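Local coordinates for nucleocapsid (Crimean-congo hemorrhagic fever virus, PDB 4AKL), which binds single- and double-stranded RNA, probably takes part in packaging the viral genome, and probably cuts double-stranded DNA without sequence specificity, at residues 26-31 with 415-420; 76-81 with 140-145; 82-87 with 390-395; 86-91 with 135-140; 146-151 with 465-470. All blocks are in the same frame, centred on the assembly; numbering follows the deposited sequence.

Contact 1: residues 26-31 with 415-420; sequences LVDTYT and NLRTNT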
# COMPACT_ATOMS: atom_id res chain seq x y z
N LEU A 26 -25.44 -15.61 2.06
CA LEU A 26 -24.60 -14.62 1.44
C LEU A 26 -24.96 -14.47 -0.05
O LEU A 26 -25.30 -15.47 -0.75
CB LEU A 26 -23.14 -15.00 1.56
CG LEU A 26 -22.58 -15.15 2.96
CD1 LEU A 26 -21.10 -15.44 2.87
CD2 LEU A 26 -22.80 -13.88 3.82
N VAL A 27 -24.89 -13.21 -0.52
CA VAL A 27 -25.16 -12.86 -1.91
C VAL A 27 -24.02 -12.03 -2.50
O VAL A 27 -23.20 -11.45 -1.76
CB VAL A 27 -26.46 -12.05 -2.07
CG1 VAL A 27 -27.72 -12.97 -1.87
CG2 VAL A 27 -26.46 -10.83 -1.16
N ASP A 28 -23.98 -11.98 -3.82
CA ASP A 28 -22.97 -11.21 -4.54
C ASP A 28 -23.59 -10.29 -5.58
O ASP A 28 -22.95 -9.92 -6.57
CB ASP A 28 -21.93 -12.17 -5.15
CG ASP A 28 -22.46 -13.00 -6.31
OD1 ASP A 28 -23.71 -13.09 -6.56
OD2 ASP A 28 -21.59 -13.57 -6.98
N THR A 29 -24.85 -9.93 -5.35
CA THR A 29 -25.58 -9.02 -6.22
C THR A 29 -24.80 -7.71 -6.37
O THR A 29 -24.61 -7.21 -7.49
CB THR A 29 -26.97 -8.67 -5.62
OG1 THR A 29 -27.55 -9.84 -5.04
CG2 THR A 29 -27.91 -8.12 -6.69
N TYR A 30 -24.36 -7.16 -5.24
CA TYR A 30 -23.70 -5.83 -5.23
C TYR A 30 -22.25 -5.88 -4.84
O TYR A 30 -21.63 -4.82 -4.76
CB TYR A 30 -24.45 -4.85 -4.30
CG TYR A 30 -25.89 -4.72 -4.69
CD1 TYR A 30 -26.24 -4.05 -5.85
CD2 TYR A 30 -26.89 -5.28 -3.92
CE1 TYR A 30 -27.55 -3.92 -6.23
CE2 TYR A 30 -28.24 -5.16 -4.30
CZ TYR A 30 -28.55 -4.48 -5.45
OH TYR A 30 -29.87 -4.36 -5.84
N THR A 31 -21.71 -7.07 -4.59
CA THR A 31 -20.35 -7.23 -4.15
C THR A 31 -19.61 -8.22 -5.01
O THR A 31 -20.22 -9.14 -5.51
CB THR A 31 -20.28 -7.72 -2.72
OG1 THR A 31 -21.06 -8.90 -2.57
CG2 THR A 31 -20.80 -6.67 -1.76
N ASN A 415 -14.90 -4.14 -1.99
CA ASN A 415 -15.74 -5.29 -2.37
C ASN A 415 -17.04 -4.89 -3.09
O ASN A 415 -17.73 -5.75 -3.64
CB ASN A 415 -16.07 -6.14 -1.14
CG ASN A 415 -16.62 -7.49 -1.49
OD1 ASN A 415 -16.21 -8.11 -2.50
ND2 ASN A 415 -17.56 -7.97 -0.69
N LEU A 416 -17.40 -3.59 -3.10
CA LEU A 416 -18.60 -3.15 -3.83
C LEU A 416 -18.27 -3.17 -5.31
O LEU A 416 -17.18 -2.73 -5.69
CB LEU A 416 -19.06 -1.74 -3.45
CG LEU A 416 -19.82 -1.61 -2.13
CD1 LEU A 416 -19.90 -0.15 -1.72
CD2 LEU A 416 -21.24 -2.26 -2.19
N ARG A 417 -19.22 -3.67 -6.14
CA ARG A 417 -18.98 -3.82 -7.59
C ARG A 417 -18.75 -2.48 -8.25
O ARG A 417 -19.23 -1.46 -7.78
CB ARG A 417 -20.16 -4.55 -8.31
CG ARG A 417 -20.27 -6.03 -7.96
CD ARG A 417 -21.42 -6.73 -8.67
NE ARG A 417 -21.47 -8.17 -8.33
CZ ARG A 417 -20.71 -9.13 -8.88
NH1 ARG A 417 -19.80 -8.86 -9.84
NH2 ARG A 417 -20.85 -10.40 -8.46
N THR A 418 -18.00 -2.51 -9.34
CA THR A 418 -17.76 -1.34 -10.16
C THR A 418 -18.44 -1.42 -11.53
O THR A 418 -18.38 -0.47 -12.28
CB THR A 418 -16.25 -1.10 -10.36
OG1 THR A 418 -15.64 -2.25 -10.96
CG2 THR A 418 -15.54 -0.76 -8.99
N ASN A 419 -19.10 -2.54 -11.85
CA ASN A 419 -19.65 -2.74 -13.23
C ASN A 419 -20.93 -1.96 -13.51
O ASN A 419 -21.61 -1.49 -12.59
CB ASN A 419 -19.81 -4.22 -13.54
CG ASN A 419 -20.52 -4.98 -12.44
OD1 ASN A 419 -21.75 -5.08 -12.40
ND2 ASN A 419 -19.71 -5.57 -11.52
N THR A 420 -21.25 -1.79 -14.79
CA THR A 420 -22.43 -0.96 -15.16
C THR A 420 -23.75 -1.69 -14.98
O THR A 420 -24.78 -1.04 -14.89
CB THR A 420 -22.33 -0.40 -16.58
OG1 THR A 420 -21.01 0.08 -16.81
CG2 THR A 420 -23.33 0.76 -16.79
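Arg417 keeps CG anti to its own carbonyl carbon (chi1 -70°) and then runs extended from CG to NE, which carries its guanidinium over loop 26-31 to Asp28. It grips one backbone oxygen side-on: NE and NH2 both donate to Asp28 O, each at 2.9 Å, and that oxygen lies almost exactly in the guanidinium plane. Thr31 O sits over one face of the group instead, and its angle is too poor for a bond. The Asp28 carboxylate adds a looser salt bridge, OD2 to NH2 of Arg417 at 3.6 Å, with the two planes 75° apart.

The Arg417 backbone is also held. Its N donates to Tyr30 O at 3.0 Å, nearly straight at 167°. Thr31 CB packs on Asn415 ND2 at 3.4 Å. Thr31 OG1 and Asn415 OD1 bond to Ser33, and Asn415 ND2 to Cys74 O. Asn415 also pairs with Asn32 through the backbone.

The two bonds that flank Thr31 and Leu416 make them a non-hydrogen-bonded pair. This is a single antiparallel beta bridge, joining an N-terminal loop to the loop before helix 425-440 in a largely helical nucleocapsid fold.

Contact 2: residues 76-81 with 140-145; sequences PIYECA and RVNANT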
# COMPACT_ATOMS: atom_id res chain seq x y z
N PRO A 76 -15.99 -8.83 2.28
CA PRO A 76 -15.73 -10.01 1.46
C PRO A 76 -15.42 -11.14 2.38
O PRO A 76 -14.25 -11.35 2.77
CB PRO A 76 -14.53 -9.59 0.61
CG PRO A 76 -13.86 -8.64 1.38
CD PRO A 76 -14.88 -7.89 2.21
N ILE A 77 -16.46 -11.87 2.72
CA ILE A 77 -16.36 -12.95 3.73
C ILE A 77 -15.26 -13.96 3.52
O ILE A 77 -14.51 -14.31 4.46
CB ILE A 77 -17.66 -13.70 3.87
CG1 ILE A 77 -18.73 -12.76 4.44
CG2 ILE A 77 -17.48 -14.87 4.81
CD1 ILE A 77 -18.41 -12.19 5.86
N TYR A 78 -15.14 -14.41 2.29
CA TYR A 78 -14.19 -15.50 1.96
C TYR A 78 -12.78 -15.06 2.28
O TYR A 78 -12.05 -15.76 2.96
CB TYR A 78 -14.28 -15.88 0.48
CG TYR A 78 -13.40 -17.04 0.09
CD1 TYR A 78 -13.85 -18.32 0.20
CD2 TYR A 78 -12.09 -16.83 -0.38
CE1 TYR A 78 -13.07 -19.39 -0.15
CE2 TYR A 78 -11.27 -17.93 -0.74
CZ TYR A 78 -11.77 -19.19 -0.62
OH TYR A 78 -11.00 -20.27 -0.96
N GLU A 79 -12.42 -13.89 1.81
CA GLU A 79 -11.04 -13.44 1.94
C GLU A 79 -10.75 -12.97 3.36
O GLU A 79 -9.65 -13.24 3.86
CB GLU A 79 -10.71 -12.36 0.91
CG GLU A 79 -10.67 -12.89 -0.49
CD GLU A 79 -12.05 -13.12 -1.18
OE1 GLU A 79 -13.06 -12.55 -0.71
OE2 GLU A 79 -12.09 -13.88 -2.20
N CYS A 80 -11.73 -12.31 4.00
CA CYS A 80 -11.59 -11.90 5.41
C CYS A 80 -11.43 -13.15 6.28
O CYS A 80 -10.57 -13.19 7.17
CB CYS A 80 -12.81 -11.08 5.87
SG CYS A 80 -12.96 -9.47 5.09
N ALA A 81 -12.23 -14.18 6.02
CA ALA A 81 -12.09 -15.43 6.79
C ALA A 81 -10.71 -16.04 6.54
O ALA A 81 -10.05 -16.52 7.47
CB ALA A 81 -13.16 -16.38 6.47
N ARG A 140 -1.79 -15.99 -1.41
CA ARG A 140 -2.59 -16.02 -2.63
C ARG A 140 -3.39 -17.32 -2.75
O ARG A 140 -2.80 -18.35 -2.88
CB ARG A 140 -1.70 -15.86 -3.88
CG ARG A 140 -2.49 -15.60 -5.17
CD ARG A 140 -1.74 -15.99 -6.42
NE ARG A 140 -2.62 -15.98 -7.58
CZ ARG A 140 -2.53 -15.16 -8.63
NH1 ARG A 140 -1.57 -14.26 -8.72
NH2 ARG A 140 -3.43 -15.27 -9.59
N VAL A 141 -4.71 -17.24 -2.72
CA VAL A 141 -5.57 -18.39 -3.03
C VAL A 141 -6.54 -18.08 -4.15
O VAL A 141 -7.28 -18.93 -4.54
CB VAL A 141 -6.37 -18.87 -1.81
CG1 VAL A 141 -5.43 -19.56 -0.83
CG2 VAL A 141 -7.12 -17.73 -1.17
N ASN A 142 -6.55 -16.84 -4.66
CA ASN A 142 -7.44 -16.40 -5.74
C ASN A 142 -7.00 -15.01 -6.18
O ASN A 142 -6.06 -14.44 -5.60
CB ASN A 142 -8.96 -16.44 -5.36
CG ASN A 142 -9.34 -15.54 -4.13
OD1 ASN A 142 -8.61 -14.57 -3.71
ND2 ASN A 142 -10.51 -15.84 -3.57
N ALA A 143 -7.66 -14.45 -7.20
CA ALA A 143 -7.30 -13.13 -7.72
C ALA A 143 -7.50 -12.04 -6.67
O ALA A 143 -6.77 -11.08 -6.65
CB ALA A 143 -8.10 -12.79 -8.98
N ASN A 144 -8.50 -12.19 -5.80
CA ASN A 144 -8.75 -11.21 -4.71
C ASN A 144 -7.61 -11.14 -3.70
O ASN A 144 -7.50 -10.18 -3.00
CB ASN A 144 -10.06 -11.54 -3.96
CG ASN A 144 -11.34 -11.31 -4.82
OD1 ASN A 144 -11.34 -10.53 -5.82
ND2 ASN A 144 -12.45 -11.98 -4.41
N THR A 145 -6.76 -12.18 -3.63
CA THR A 145 -5.64 -12.22 -2.68
C THR A 145 -4.28 -12.19 -3.38
O THR A 145 -3.28 -12.65 -2.82
CB THR A 145 -5.78 -13.46 -1.79
OG1 THR A 145 -5.96 -14.65 -2.61
CG2 THR A 145 -6.99 -13.28 -0.78
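The Tyr78 ring meets Val141 at its edge, where CG2 lies near the ring plane, 4.2 Å from CE2. The Asn142 amide comes in obliquely, its ND2 3.6 Å from Tyr78 CE2, with ring and amide planes 40° apart. Beyond the two segments, Phe17 of helix 10-24 packs edge-to-face with the ring, and the Tyr78 hydroxyl bonds to Asn14.

The second flat group is the Glu79 carboxylate. Two asparagines donate to its OE2 from different directions. Asn142 ND2 lies 2.9 Å from Glu79 OE2 and uses the anti lone pair, away from the other oxygen. Asn144 ND2, also 2.9 Å from Glu79 OE2, comes from well above the carboxylate plane. This second bond is nearly straight, at 172°, and OE2 lies in the plane of the Asn144 amide. The other carboxylate oxygen, OE1, bonds to Ser33.

Glu79 sits in the first turn of helix 77-83, which has Pro76 at its N-cap position. The partners belong to the loop after helix 120-136, where residues 143-144 form a short 3-10 segment. The contact ties the first turn of the helix to the loop around this 3-10 segment.

A bend at chi2 of Glu79 (78°) turns the carboxylate toward this loop. It leaves CG against Thr145 CG2, 3.7 Å away. The hydroxyl of Thr145 faces its own loop, accepting from Val141 N at 2.9 Å to OG1.

Contact 3: residues 82-87 with 390-395; sequences WASSTG and VCFGTI
Ser84 points its hydroxyl at the end of helix 385-392. OG lies 2.9 Å from Cys391 O, a weak hydrogen bond whose proton has another acceptor within reach. OG is anti to the carbonyl carbon of Ser84 (chi1 -72°), beside the backbone N. From there it also faces Phe392.

The Phe392 ring turns its edge to this corner. Ser84 OG, 3.7 Å from Phe392 CD1, and Ala83 O, 3.8 Å from Phe392 CE1, both lie near the ring plane. Cys391 CB covers one ring face, 3.7 Å above the plane of Phe392 and over its centre. Tyr311 and Phe324 pack edge-to-face with the same ring, and the Tyr311 hydroxyl also bonds to Ala83 O. Ala83 adds a methyl contact, CB to Cys391 O at 3.9 Å.

A water extends the join. It lies 2.9 Å from Ser84 OG and donates to Ile395 O at 2.7 Å.

Two helices, 77-83 and 385-392, therefore meet by their C-terminal ends in the buried part of the fold. There one hydroxyl proton of Ser84 lies within reach of two carbonyls, Cys391 O and Cys80 O. Both bonds are weak, and the proton cannot serve both at once.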
# COMPACT_ATOMS: atom_id res chain seq x y z
N TRP A 82 -10.26 -16.05 5.29
CA TRP A 82 -8.93 -16.57 4.98
C TRP A 82 -7.81 -15.79 5.72
O TRP A 82 -6.88 -16.39 6.28
CB TRP A 82 -8.70 -16.54 3.47
CG TRP A 82 -7.30 -16.91 2.98
CD1 TRP A 82 -6.39 -16.05 2.45
CD2 TRP A 82 -6.69 -18.21 2.96
NE1 TRP A 82 -5.25 -16.72 2.10
CE2 TRP A 82 -5.40 -18.05 2.40
CE3 TRP A 82 -7.11 -19.50 3.36
CZ2 TRP A 82 -4.50 -19.13 2.24
CZ3 TRP A 82 -6.23 -20.57 3.19
CH2 TRP A 82 -4.94 -20.37 2.64
N ALA A 83 -7.93 -14.47 5.72
CA ALA A 83 -6.95 -13.58 6.36
C ALA A 83 -6.92 -13.73 7.90
O ALA A 83 -5.97 -13.36 8.52
CB ALA A 83 -7.24 -12.09 5.95
N SER A 84 -7.98 -14.29 8.48
CA SER A 84 -8.12 -14.47 9.91
C SER A 84 -8.11 -15.95 10.31
O SER A 84 -8.39 -16.25 11.47
CB SER A 84 -9.45 -13.88 10.32
OG SER A 84 -9.45 -12.46 10.28
N SER A 85 -7.84 -16.85 9.35
CA SER A 85 -7.86 -18.30 9.58
C SER A 85 -6.74 -18.75 10.48
O SER A 85 -5.68 -18.11 10.54
CB SER A 85 -7.78 -19.07 8.26
OG SER A 85 -6.61 -18.78 7.55
N THR A 86 -6.96 -19.87 11.20
CA THR A 86 -5.94 -20.33 12.12
C THR A 86 -4.60 -20.48 11.42
O THR A 86 -3.55 -20.07 11.98
CB THR A 86 -6.29 -21.61 12.85
OG1 THR A 86 -6.73 -22.61 11.91
CG2 THR A 86 -7.41 -21.31 13.97
N GLY A 87 -4.64 -21.01 10.19
CA GLY A 87 -3.42 -21.26 9.39
C GLY A 87 -2.64 -20.03 8.98
O GLY A 87 -1.39 -19.97 9.12
N VAL A 390 -10.55 -4.27 8.64
CA VAL A 390 -11.01 -5.02 7.47
C VAL A 390 -10.39 -6.44 7.40
O VAL A 390 -11.03 -7.37 6.96
CB VAL A 390 -10.83 -4.25 6.13
CG1 VAL A 390 -9.36 -4.14 5.75
CG2 VAL A 390 -11.62 -4.90 5.04
N CYS A 391 -9.16 -6.61 7.88
CA CYS A 391 -8.56 -7.95 7.87
C CYS A 391 -9.08 -8.95 8.91
O CYS A 391 -9.25 -10.15 8.62
CB CYS A 391 -7.06 -7.81 8.08
SG CYS A 391 -6.13 -6.89 6.90
N PHE A 392 -9.30 -8.44 10.14
CA PHE A 392 -9.56 -9.28 11.33
C PHE A 392 -10.85 -8.97 12.07
O PHE A 392 -11.20 -9.69 13.02
CB PHE A 392 -8.45 -9.11 12.37
CG PHE A 392 -7.04 -9.13 11.81
CD1 PHE A 392 -6.62 -10.13 10.96
CD2 PHE A 392 -6.13 -8.16 12.17
CE1 PHE A 392 -5.33 -10.13 10.48
CE2 PHE A 392 -4.85 -8.17 11.68
CZ PHE A 392 -4.46 -9.14 10.85
N GLY A 393 -11.56 -7.92 11.65
CA GLY A 393 -12.72 -7.44 12.37
C GLY A 393 -14.09 -7.46 11.75
O GLY A 393 -15.01 -7.06 12.41
N THR A 394 -14.23 -7.90 10.50
CA THR A 394 -15.56 -8.01 9.90
C THR A 394 -16.21 -9.30 10.32
O THR A 394 -17.45 -9.43 10.28
CB THR A 394 -15.51 -7.95 8.38
OG1 THR A 394 -14.88 -9.14 7.86
CG2 THR A 394 -14.77 -6.68 7.90
N ILE A 395 -15.38 -10.26 10.72
CA ILE A 395 -15.81 -11.54 11.29
C ILE A 395 -15.09 -11.74 12.63
O ILE A 395 -13.87 -11.79 12.65
CB ILE A 395 -15.43 -12.72 10.37
CG1 ILE A 395 -15.99 -12.58 8.92
CG2 ILE A 395 -15.91 -13.96 10.94
CD1 ILE A 395 -15.44 -13.63 7.91
O HOH W 1 -12.23 -11.58 10.48

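Contact 4: residues 86-91 with 135-140; sequences TGIVKK and KDIGFR
Lys91 and Ile137 are the closest backbone pair, with CA atoms 5.8 Å apart, where helix 86-98 passes the Schellman motif that ends helix 120-136 at Gly138 (phi 58°).

Ile137 fills the join. Its CB packs against Lys91 CB at 3.9 Å, and its CG2 rests 3.8 Å from Lys91 O. The other branch ends in CD1, which meets Ile88 CG2 at 4.2 Å. The side chains of Ile88 and Ile137 cross at about a right angle. Ile88 CG2 also touches the edge of the Phe139 ring, 4.4 Å from CD1. Tyr311 of helix 306-316 packs on Ile88, and Val307 of the same helix packs on Phe139. Phe139 also meets the Trp82 ring.

Lys91 closes the outer side. Its chain bends at chi3 (-70°), which brings NZ back to Ile137 O for a weak hydrogen bond of 3.2 Å. CE and NZ thereby come to lie against the Ile137 carbonyl.

The contact is apolar inside and polar on its outer side. The ammonium group lies by the C-terminal end of helix 120-136, where its positive charge would probably be favoured by the helix dipole.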
# COMPACT_ATOMS: atom_id res chain seq x y z
N THR A 86 -6.96 -19.87 11.20
CA THR A 86 -5.94 -20.33 12.12
C THR A 86 -4.60 -20.48 11.42
O THR A 86 -3.55 -20.07 11.98
CB THR A 86 -6.29 -21.61 12.85
OG1 THR A 86 -6.73 -22.61 11.91
CG2 THR A 86 -7.41 -21.31 13.97
N GLY A 87 -4.64 -21.01 10.19
CA GLY A 87 -3.42 -21.26 9.39
C GLY A 87 -2.64 -20.03 8.98
O GLY A 87 -1.39 -19.97 9.12
N ILE A 88 -3.36 -19.04 8.49
CA ILE A 88 -2.73 -17.77 8.07
C ILE A 88 -2.28 -16.92 9.30
O ILE A 88 -1.20 -16.34 9.31
CB ILE A 88 -3.67 -17.01 7.12
CG1 ILE A 88 -3.82 -17.82 5.82
CG2 ILE A 88 -3.17 -15.58 6.90
CD1 ILE A 88 -2.54 -17.89 4.98
N VAL A 89 -3.10 -16.86 10.34
CA VAL A 89 -2.66 -16.23 11.62
C VAL A 89 -1.31 -16.80 12.14
O VAL A 89 -0.40 -16.01 12.50
CB VAL A 89 -3.78 -16.27 12.69
CG1 VAL A 89 -3.24 -15.94 14.13
CG2 VAL A 89 -4.89 -15.27 12.31
N LYS A 90 -1.17 -18.13 12.17
CA LYS A 90 0.08 -18.74 12.61
C LYS A 90 1.25 -18.42 11.67
O LYS A 90 2.29 -17.97 12.08
CB LYS A 90 -0.02 -20.26 12.74
CG LYS A 90 -0.53 -20.72 14.08
CD LYS A 90 -0.57 -22.25 14.19
CE LYS A 90 -1.83 -22.84 13.55
NZ LYS A 90 -1.66 -24.35 13.27
N LYS A 91 1.05 -18.69 10.40
CA LYS A 91 2.12 -18.45 9.44
C LYS A 91 2.45 -17.00 9.35
O LYS A 91 3.62 -16.65 9.39
CB LYS A 91 1.76 -19.02 8.08
CG LYS A 91 1.77 -20.59 8.12
CD LYS A 91 1.76 -21.17 6.75
CE LYS A 91 0.45 -20.96 6.03
NZ LYS A 91 0.35 -21.93 4.83
N LYS A 135 4.22 -14.54 -0.64
CA LYS A 135 4.76 -15.74 -1.24
C LYS A 135 5.08 -16.85 -0.20
O LYS A 135 4.65 -17.99 -0.36
CB LYS A 135 6.05 -15.42 -2.04
CG LYS A 135 5.83 -14.76 -3.44
CD LYS A 135 6.91 -15.23 -4.49
CE LYS A 135 6.73 -16.72 -4.92
NZ LYS A 135 7.58 -17.19 -6.12
N ASP A 136 5.84 -16.50 0.83
CA ASP A 136 6.28 -17.47 1.84
C ASP A 136 5.11 -18.16 2.56
O ASP A 136 5.17 -19.36 2.77
CB ASP A 136 7.22 -16.82 2.88
CG ASP A 136 8.60 -16.44 2.27
OD1 ASP A 136 8.89 -16.77 1.08
OD2 ASP A 136 9.39 -15.81 2.99
N ILE A 137 4.06 -17.41 2.93
CA ILE A 137 2.95 -18.05 3.68
C ILE A 137 1.83 -18.67 2.79
O ILE A 137 0.81 -19.18 3.32
CB ILE A 137 2.36 -17.07 4.78
CG1 ILE A 137 1.43 -15.97 4.18
CG2 ILE A 137 3.48 -16.48 5.62
CD1 ILE A 137 0.65 -15.14 5.25
N GLY A 138 2.01 -18.62 1.46
CA GLY A 138 0.94 -18.97 0.53
C GLY A 138 -0.31 -18.13 0.70
O GLY A 138 -1.41 -18.66 0.75
N PHE A 139 -0.18 -16.81 0.80
CA PHE A 139 -1.38 -15.96 1.00
C PHE A 139 -2.34 -16.02 -0.19
O PHE A 139 -3.57 -16.12 -0.00
CB PHE A 139 -1.03 -14.47 1.29
CG PHE A 139 -2.27 -13.63 1.66
CD1 PHE A 139 -2.94 -13.85 2.85
CD2 PHE A 139 -2.75 -12.65 0.81
CE1 PHE A 139 -4.05 -13.14 3.18
CE2 PHE A 139 -3.88 -11.89 1.13
CZ PHE A 139 -4.54 -12.14 2.29
N ARG A 140 -1.79 -15.99 -1.41
CA ARG A 140 -2.59 -16.02 -2.63
C ARG A 140 -3.39 -17.32 -2.75
O ARG A 140 -2.80 -18.35 -2.88
CB ARG A 140 -1.70 -15.86 -3.88
CG ARG A 140 -2.49 -15.60 -5.17
CD ARG A 140 -1.74 -15.99 -6.42
NE ARG A 140 -2.62 -15.98 -7.58
CZ ARG A 140 -2.53 -15.16 -8.63
NH1 ARG A 140 -1.57 -14.26 -8.72
NH2 ARG A 140 -3.43 -15.27 -9.59

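Contact 5: residues 146-151 with 465-470; sequences AALSNK and PFQNAY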
# COMPACT_ATOMS: atom_id res chain seq x y z
N ALA A 146 -4.25 -11.66 -4.60
CA ALA A 146 -3.05 -11.63 -5.44
C ALA A 146 -2.31 -10.32 -5.35
O ALA A 146 -2.87 -9.31 -4.91
CB ALA A 146 -3.41 -11.92 -6.97
N ALA A 147 -1.04 -10.37 -5.77
CA ALA A 147 -0.25 -9.16 -6.04
C ALA A 147 -0.51 -8.78 -7.47
O ALA A 147 -0.25 -9.54 -8.38
CB ALA A 147 1.23 -9.42 -5.81
N LEU A 148 -1.06 -7.60 -7.68
CA LEU A 148 -1.41 -7.11 -9.00
C LEU A 148 -0.18 -6.64 -9.72
O LEU A 148 0.75 -6.14 -9.10
CB LEU A 148 -2.42 -5.96 -8.91
CG LEU A 148 -3.80 -6.39 -8.42
CD1 LEU A 148 -4.66 -5.21 -8.04
CD2 LEU A 148 -4.46 -7.22 -9.46
N SER A 149 -0.19 -6.83 -11.04
CA SER A 149 0.94 -6.48 -11.88
C SER A 149 0.55 -6.01 -13.29
O SER A 149 1.41 -5.92 -14.14
CB SER A 149 1.83 -7.69 -12.03
OG SER A 149 1.31 -8.55 -13.07
N ASN A 150 -0.74 -5.73 -13.52
CA ASN A 150 -1.19 -5.23 -14.82
C ASN A 150 -0.99 -3.69 -14.75
O ASN A 150 -0.08 -3.24 -14.01
CB ASN A 150 -2.63 -5.68 -15.11
CG ASN A 150 -2.70 -7.07 -15.76
OD1 ASN A 150 -1.74 -7.90 -15.69
ND2 ASN A 150 -3.85 -7.34 -16.42
N LYS A 151 -1.81 -2.91 -15.49
CA LYS A 151 -1.73 -1.45 -15.52
C LYS A 151 -2.99 -0.82 -14.90
O LYS A 151 -4.02 -1.51 -14.73
CB LYS A 151 -1.57 -0.97 -16.97
CG LYS A 151 -0.28 -1.45 -17.65
CD LYS A 151 -0.16 -0.96 -19.10
CE LYS A 151 1.14 -1.45 -19.74
NZ LYS A 151 2.33 -1.01 -18.93
N PRO A 465 -9.82 -5.59 -0.76
CA PRO A 465 -8.84 -5.05 0.17
C PRO A 465 -7.57 -5.89 0.35
O PRO A 465 -6.59 -5.35 0.86
CB PRO A 465 -9.60 -4.94 1.51
CG PRO A 465 -10.76 -5.79 1.40
CD PRO A 465 -11.09 -5.93 -0.08
N PHE A 466 -7.60 -7.18 -0.08
CA PHE A 466 -6.49 -8.10 0.12
C PHE A 466 -5.52 -8.21 -1.05
O PHE A 466 -4.62 -9.00 -0.99
CB PHE A 466 -7.02 -9.46 0.53
CG PHE A 466 -7.82 -9.37 1.77
CD1 PHE A 466 -7.19 -9.28 2.99
CD2 PHE A 466 -9.20 -9.33 1.72
CE1 PHE A 466 -7.95 -9.14 4.20
CE2 PHE A 466 -9.94 -9.19 2.91
CZ PHE A 466 -9.29 -9.10 4.16
N GLN A 467 -5.72 -7.39 -2.07
CA GLN A 467 -4.79 -7.25 -3.17
C GLN A 467 -3.69 -6.29 -2.86
O GLN A 467 -3.92 -5.31 -2.20
CB GLN A 467 -5.53 -6.79 -4.45
CG GLN A 467 -6.23 -7.90 -5.13
CD GLN A 467 -7.34 -7.46 -6.06
OE1 GLN A 467 -7.86 -6.32 -5.98
NE2 GLN A 467 -7.75 -8.38 -6.93
N ASN A 468 -2.49 -6.58 -3.31
CA ASN A 468 -1.33 -5.68 -3.22
C ASN A 468 -1.21 -5.10 -4.60
O ASN A 468 -1.23 -5.86 -5.61
CB ASN A 468 -0.09 -6.45 -2.77
CG ASN A 468 1.25 -5.67 -2.99
OD1 ASN A 468 1.57 -5.21 -4.10
ND2 ASN A 468 2.03 -5.58 -1.93
N ALA A 469 -1.08 -3.78 -4.69
CA ALA A 469 -1.04 -3.12 -6.01
C ALA A 469 0.28 -2.40 -6.27
O ALA A 469 0.34 -1.52 -7.17
CB ALA A 469 -2.25 -2.16 -6.17
N TYR A 470 1.33 -2.76 -5.53
CA TYR A 470 2.62 -2.12 -5.68
C TYR A 470 3.14 -2.19 -7.13
O TYR A 470 3.61 -1.17 -7.60
CB TYR A 470 3.70 -2.69 -4.72
CG TYR A 470 5.07 -2.01 -4.92
CD1 TYR A 470 5.20 -0.65 -4.77
CD2 TYR A 470 6.22 -2.74 -5.26
CE1 TYR A 470 6.39 -0.01 -4.95
CE2 TYR A 470 7.45 -2.08 -5.42
CZ TYR A 470 7.51 -0.71 -5.26
OH TYR A 470 8.66 0.01 -5.41
O HOH W 2 1.85 -5.77 -6.76
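Leu148 N donates to Asn468 O at 2.7 Å. Asn468 N donates back across the contact to Ala146 O, a longer bond of 3.2 Å. Asn468 thus uses both its N and its O, bracketing Ala147, in a single parallel beta bridge between two loops. Weaker CA-H...O contacts run beside these bonds, including Gln467 CA to Ala146 O at 3.3 Å.

The Asn468 side chain shapes its own loop. OD1 accepts from Tyr470 N at 2.8 Å, an Asx turn, and ND2 goes to Asp305. A water within 2.6 Å of Leu148 O and 2.7 Å of Asn468 OD1 lies between the two loops.

Side chains pack beside these bonds. Leu148 CD1 rests 4.0 Å from Gln467 OE1, about as far from Gln467 CB, and 4.3 Å from Ala469 CB. Gln467 is extended beyond CG; its OE1 accepts from Gln463 N and its NE2 donates to Ala143 O. Leu131 of helix 120-136 packs on Ala147.

Backbone bonds thus carry the join between the 146-151 loop and the C-terminal loop, while the Asn468 and Gln467 side-chain amides are themselves satisfied by partners beyond the two segments.

Contacts 2, 3 and 4 lie close together, with centres 10 to 12 Å apart. Contacts 2 and 3 share helix 77-83, contacts 3 and 4 share helix 86-98, and contacts 2 and 4 have Arg140 in common. Trp82 NE1 reaches Phe139 O at 2.8 Å, a probable hydrogen bond between contacts 3 and 4. Contact 5 joins through Phe466, whose CD2 lies 3.5 Å from Glu79 CB and whose CE1 lies 3.5 Å from Ala83 CB. Contact 1 is more remote, about 27 Å from contact 4 between centres, but touches contact 2 through Leu26 and Ile77. Contacts 1, 3 and 5 join early segments to ones nearer the C-terminus; contacts 2 and 4 are made within residues 76-145.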